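Local coordinates for protein beta-glucoside kinase (Listeria monocytogenes, PDB 4HTL) that uses ATP to phosphorylate cellobiose to cellobiose-6'-phosphate and may also regulate transcription of the cellobiose uptake operon, at residues 196-199 / 200-204; 180-183 / 184-187. All blocks are in the same frame, centred on the assembly; numbering follows the deposited sequence. Where two conformers were deposited one is given.

Two consecutive helices and the loop joining them illustrate how local contacts combine into a larger packing unit. Contact 2 comes first along the chain, in the opening turns of helix 180-191; contact 1 follows, where residues 196-199 lead into helix 200-208. Their centres are about 8 Å apart, on the same side of the chain's centre and within the ROK family region of an actin-like ATPase fold. They meet directly: Ile198 O accepts a probable hydrogen bond from Arg184 NE at 2.9 Å, and CD1 of Ile203 packs on CB of Tyr187 at 3.7 Å. The start of one helix is seated against the side of the other, and both contacts place apolar side chains on helix 212-236.

Contact 1: 196-199 / 200-204; sequences EEIT and GEEIF
Glu197 and Ile198 lead into a capping box, formed by Thr199 and Glu202, that begins helix 200-208. Glu197 touches the box only with its backbone: its O lies 3.4 Å from Glu202 OE1, two acceptors that cannot bond to each other, while its own carboxylate leads away from the helix.

At Ile198, Glu202 OE1 comes within 3.2 Å of CA, and the two side chains cross at about a right angle. The CG2 methyl of Ile198 also meets CD1 of Ile203 at 4.0 Å, an apolar touch beneath the polar cap. Both isoleucines face Tyr187 of helix 180-191, and Ile203 also touches Ile218 of helix 212-236, so the buried side of the turn packs against two other helices.

Thr199, the N-cap, provides one half of the reciprocal exchange through its hydroxyl. Its OG1 stands between the backbone N and the carbonyl carbon (chi1 66°), which turns it to the helix start, where it accepts from Glu202 N at 3.0 Å. Bonds from Glu202 N and Ile203 N to Thr199 O are weak, the latter 3.5 Å long, so for the amide of Glu202 the hydroxyl is the stronger partner.

The return half comes from Glu202, whose CG likewise lies between N and C (chi1 84°), swinging the extended chain back over the cap. OE2 forms a salt bridge with Arg193, which probably helps to fix the carboxylate's rotation; OE1 turns its anti lone pair to Thr199 N, accepting at 3.1 Å with an N-H...O angle of 159°.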
# COMPACT_ATOMS: atom_id res chain seq x y z
N GLU A 196 -28.54 3.21 20.35
CA GLU A 196 -28.45 4.64 20.70
C GLU A 196 -28.06 4.88 22.16
O GLU A 196 -27.54 5.95 22.48
CB GLU A 196 -29.72 5.41 20.30
CG GLU A 196 -31.03 4.90 20.90
CD GLU A 196 -31.75 3.89 20.02
OE1 GLU A 196 -33.00 3.87 20.08
OE2 GLU A 196 -31.09 3.12 19.27
N GLU A 197 -28.29 3.87 23.02
CA GLU A 197 -28.00 3.94 24.47
C GLU A 197 -26.64 3.37 24.87
O GLU A 197 -26.27 3.37 26.06
CB GLU A 197 -29.12 3.23 25.23
CG GLU A 197 -30.40 4.05 25.21
CD GLU A 197 -31.62 3.31 25.72
OE1 GLU A 197 -31.46 2.29 26.44
OE2 GLU A 197 -32.74 3.76 25.39
N ILE A 198 -25.89 2.89 23.89
CA ILE A 198 -24.58 2.28 24.13
C ILE A 198 -23.46 3.25 23.73
O ILE A 198 -23.47 3.83 22.64
CB ILE A 198 -24.45 0.96 23.35
CG1 ILE A 198 -25.47 -0.07 23.85
CG2 ILE A 198 -23.01 0.41 23.41
CD1 ILE A 198 -25.70 -1.19 22.87
N THR A 199 -22.49 3.39 24.62
CA THR A 199 -21.30 4.22 24.40
C THR A 199 -20.06 3.32 24.24
O THR A 199 -20.00 2.23 24.81
CB THR A 199 -21.09 5.16 25.59
OG1 THR A 199 -20.76 4.38 26.75
CG2 THR A 199 -22.39 5.99 25.87
N GLY A 200 -19.05 3.79 23.52
CA GLY A 200 -17.77 3.12 23.49
C GLY A 200 -17.15 3.04 24.86
O GLY A 200 -16.55 2.02 25.22
N GLU A 201 -17.37 4.08 25.66
CA GLU A 201 -16.79 4.16 26.99
C GLU A 201 -17.29 3.01 27.86
O GLU A 201 -16.50 2.39 28.61
CB GLU A 201 -17.11 5.53 27.64
CG GLU A 201 -16.52 5.72 29.01
CD GLU A 201 -16.87 7.06 29.61
OE1 GLU A 201 -16.74 8.08 28.89
OE2 GLU A 201 -17.29 7.11 30.79
N GLU A 202 -18.56 2.67 27.75
CA GLU A 202 -19.10 1.59 28.62
C GLU A 202 -18.57 0.23 28.23
O GLU A 202 -18.33 -0.61 29.08
CB GLU A 202 -20.62 1.56 28.67
CG GLU A 202 -21.38 0.84 27.60
CD GLU A 202 -22.87 0.99 27.79
OE1 GLU A 202 -23.46 1.87 27.12
OE2 GLU A 202 -23.45 0.26 28.62
N ILE A 203 -18.38 0.03 26.94
CA ILE A 203 -17.80 -1.24 26.46
C ILE A 203 -16.38 -1.41 27.05
O ILE A 203 -16.06 -2.44 27.56
CB ILE A 203 -17.79 -1.38 24.93
CG1 ILE A 203 -19.22 -1.28 24.35
CG2 ILE A 203 -17.12 -2.69 24.50
CD1 ILE A 203 -19.28 -1.04 22.86
N PHE A 204 -15.54 -0.38 26.96
CA PHE A 204 -14.22 -0.46 27.55
C PHE A 204 -14.23 -0.57 29.06
O PHE A 204 -13.32 -1.20 29.62
CB PHE A 204 -13.38 0.75 27.13
CG PHE A 204 -12.73 0.57 25.77
CD1 PHE A 204 -11.68 -0.31 25.61
CD2 PHE A 204 -13.19 1.24 24.66
CE1 PHE A 204 -11.09 -0.53 24.39
CE2 PHE A 204 -12.59 1.07 23.42
CZ PHE A 204 -11.53 0.19 23.29

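Contact 2: 180-183 / 184-187; sequences MLVL and RRQY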
# COMPACT_ATOMS: atom_id res chain seq x y z
N MSE A 180 -15.21 1.79 15.86
CA MSE A 180 -15.93 2.09 17.11
C MSE A 180 -17.46 1.89 16.96
O MSE A 180 -18.14 1.43 17.90
CB MSE A 180 -15.62 3.50 17.55
CG MSE A 180 -14.09 3.73 17.85
SE MSE A 180 -13.32 2.75 19.36
CE MSE A 180 -14.04 3.92 20.72
N LEU A 181 -18.00 2.22 15.78
CA LEU A 181 -19.40 1.96 15.46
C LEU A 181 -19.73 0.47 15.46
O LEU A 181 -20.74 0.07 16.05
CB LEU A 181 -19.79 2.58 14.12
CG LEU A 181 -21.25 2.36 13.64
CD1 LEU A 181 -22.32 2.78 14.68
CD2 LEU A 181 -21.43 3.06 12.28
N VAL A 182 -18.87 -0.35 14.85
CA VAL A 182 -19.10 -1.78 14.82
C VAL A 182 -19.11 -2.31 16.26
O VAL A 182 -19.93 -3.17 16.60
CB VAL A 182 -18.05 -2.51 13.93
CG1 VAL A 182 -18.08 -4.01 14.21
CG2 VAL A 182 -18.29 -2.16 12.48
N LEU A 183 -18.18 -1.84 17.11
CA LEU A 183 -18.17 -2.26 18.49
C LEU A 183 -19.49 -2.02 19.19
O LEU A 183 -20.02 -2.93 19.88
CB LEU A 183 -17.06 -1.57 19.28
CG LEU A 183 -15.65 -2.14 19.19
CD1 LEU A 183 -14.69 -1.17 19.91
CD2 LEU A 183 -15.54 -3.56 19.79
N ARG A 184 -20.04 -0.83 19.00
CA ARG A 184 -21.34 -0.48 19.60
C ARG A 184 -22.46 -1.35 19.03
O ARG A 184 -23.31 -1.85 19.78
CB ARG A 184 -21.64 1.01 19.44
CG ARG A 184 -20.65 1.88 20.21
CD ARG A 184 -20.83 3.35 19.86
NE ARG A 184 -22.23 3.71 20.08
CZ ARG A 184 -23.09 4.12 19.14
NH1 ARG A 184 -22.71 4.35 17.89
NH2 ARG A 184 -24.35 4.38 19.50
N ARG A 185 -22.45 -1.56 17.71
CA ARG A 185 -23.43 -2.44 17.06
C ARG A 185 -23.36 -3.86 17.60
O ARG A 185 -24.39 -4.46 17.90
CB ARG A 185 -23.22 -2.45 15.56
CG ARG A 185 -23.69 -1.17 14.93
CD ARG A 185 -23.64 -1.18 13.40
NE ARG A 185 -24.20 -2.41 12.83
CZ ARG A 185 -23.56 -3.21 11.98
NH1 ARG A 185 -22.33 -2.90 11.54
NH2 ARG A 185 -24.15 -4.32 11.53
N GLN A 186 -22.15 -4.40 17.74
CA GLN A 186 -22.00 -5.72 18.26
C GLN A 186 -22.49 -5.81 19.71
O GLN A 186 -23.15 -6.78 20.09
CB GLN A 186 -20.55 -6.16 18.21
CG GLN A 186 -20.02 -6.37 16.80
CD GLN A 186 -18.50 -6.49 16.69
OE1 GLN A 186 -17.77 -6.10 17.61
NE2 GLN A 186 -18.01 -7.05 15.55
N TYR A 187 -22.11 -4.84 20.53
CA TYR A 187 -22.57 -4.81 21.91
C TYR A 187 -24.08 -4.75 22.02
O TYR A 187 -24.68 -5.47 22.86
CB TYR A 187 -21.93 -3.65 22.66
CG TYR A 187 -22.00 -3.84 24.18
CD1 TYR A 187 -21.25 -4.83 24.81
CD2 TYR A 187 -22.79 -3.01 24.97
CE1 TYR A 187 -21.32 -5.02 26.17
CE2 TYR A 187 -22.84 -3.17 26.34
CZ TYR A 187 -22.10 -4.19 26.93
OH TYR A 187 -22.14 -4.36 28.29
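Val182 lays its CG1 methyl over the flat face of the Gln186 amide, almost directly above NE2 at 3.3 Å and with CD at 3.5 Å. The methyl is anti to the backbone N (chi1 165°), which sends it along the helix towards the next turn; the glutamine chain, extended beyond CG, brings its amide to meet it. The other end of that amide reaches Leu183, whose CD2 lies 4.0 Å from Gln186 OE1, so one planar group spans two apolar neighbours.

Round the helix, Leu181 CD1 approaches Arg184 NH1 obliquely at 3.6 Å. Arg184 bends at chi3 (54°), bringing the guanidinium back beside the leucine, while its NE is already engaged by the carbonyl of Ile198. Nearer the backbone, its CG rests 3.4 Å from the O of Met180, a selenomethionine in this crystal. Arg185 CG lies equally close to Leu181 O, the next carbonyl in line.

On the buried side, Leu183 and Tyr187 lie one turn apart and both touch Leu217 of helix 212-236. Beneath them all runs an unbroken ladder of backbone bonds, with Arg185 N giving to Leu181 O at 2.9 Å and Gln186 N to Val182 O at 2.8 Å. The side chain of Leu181 is about 11 Å from that of Thr14, in the probable ATP site. The arrangement is that of a regular, amphipathic alpha-helix, its i to i+4 bonds intact, with a leucine-tyrosine face packed on a second helix.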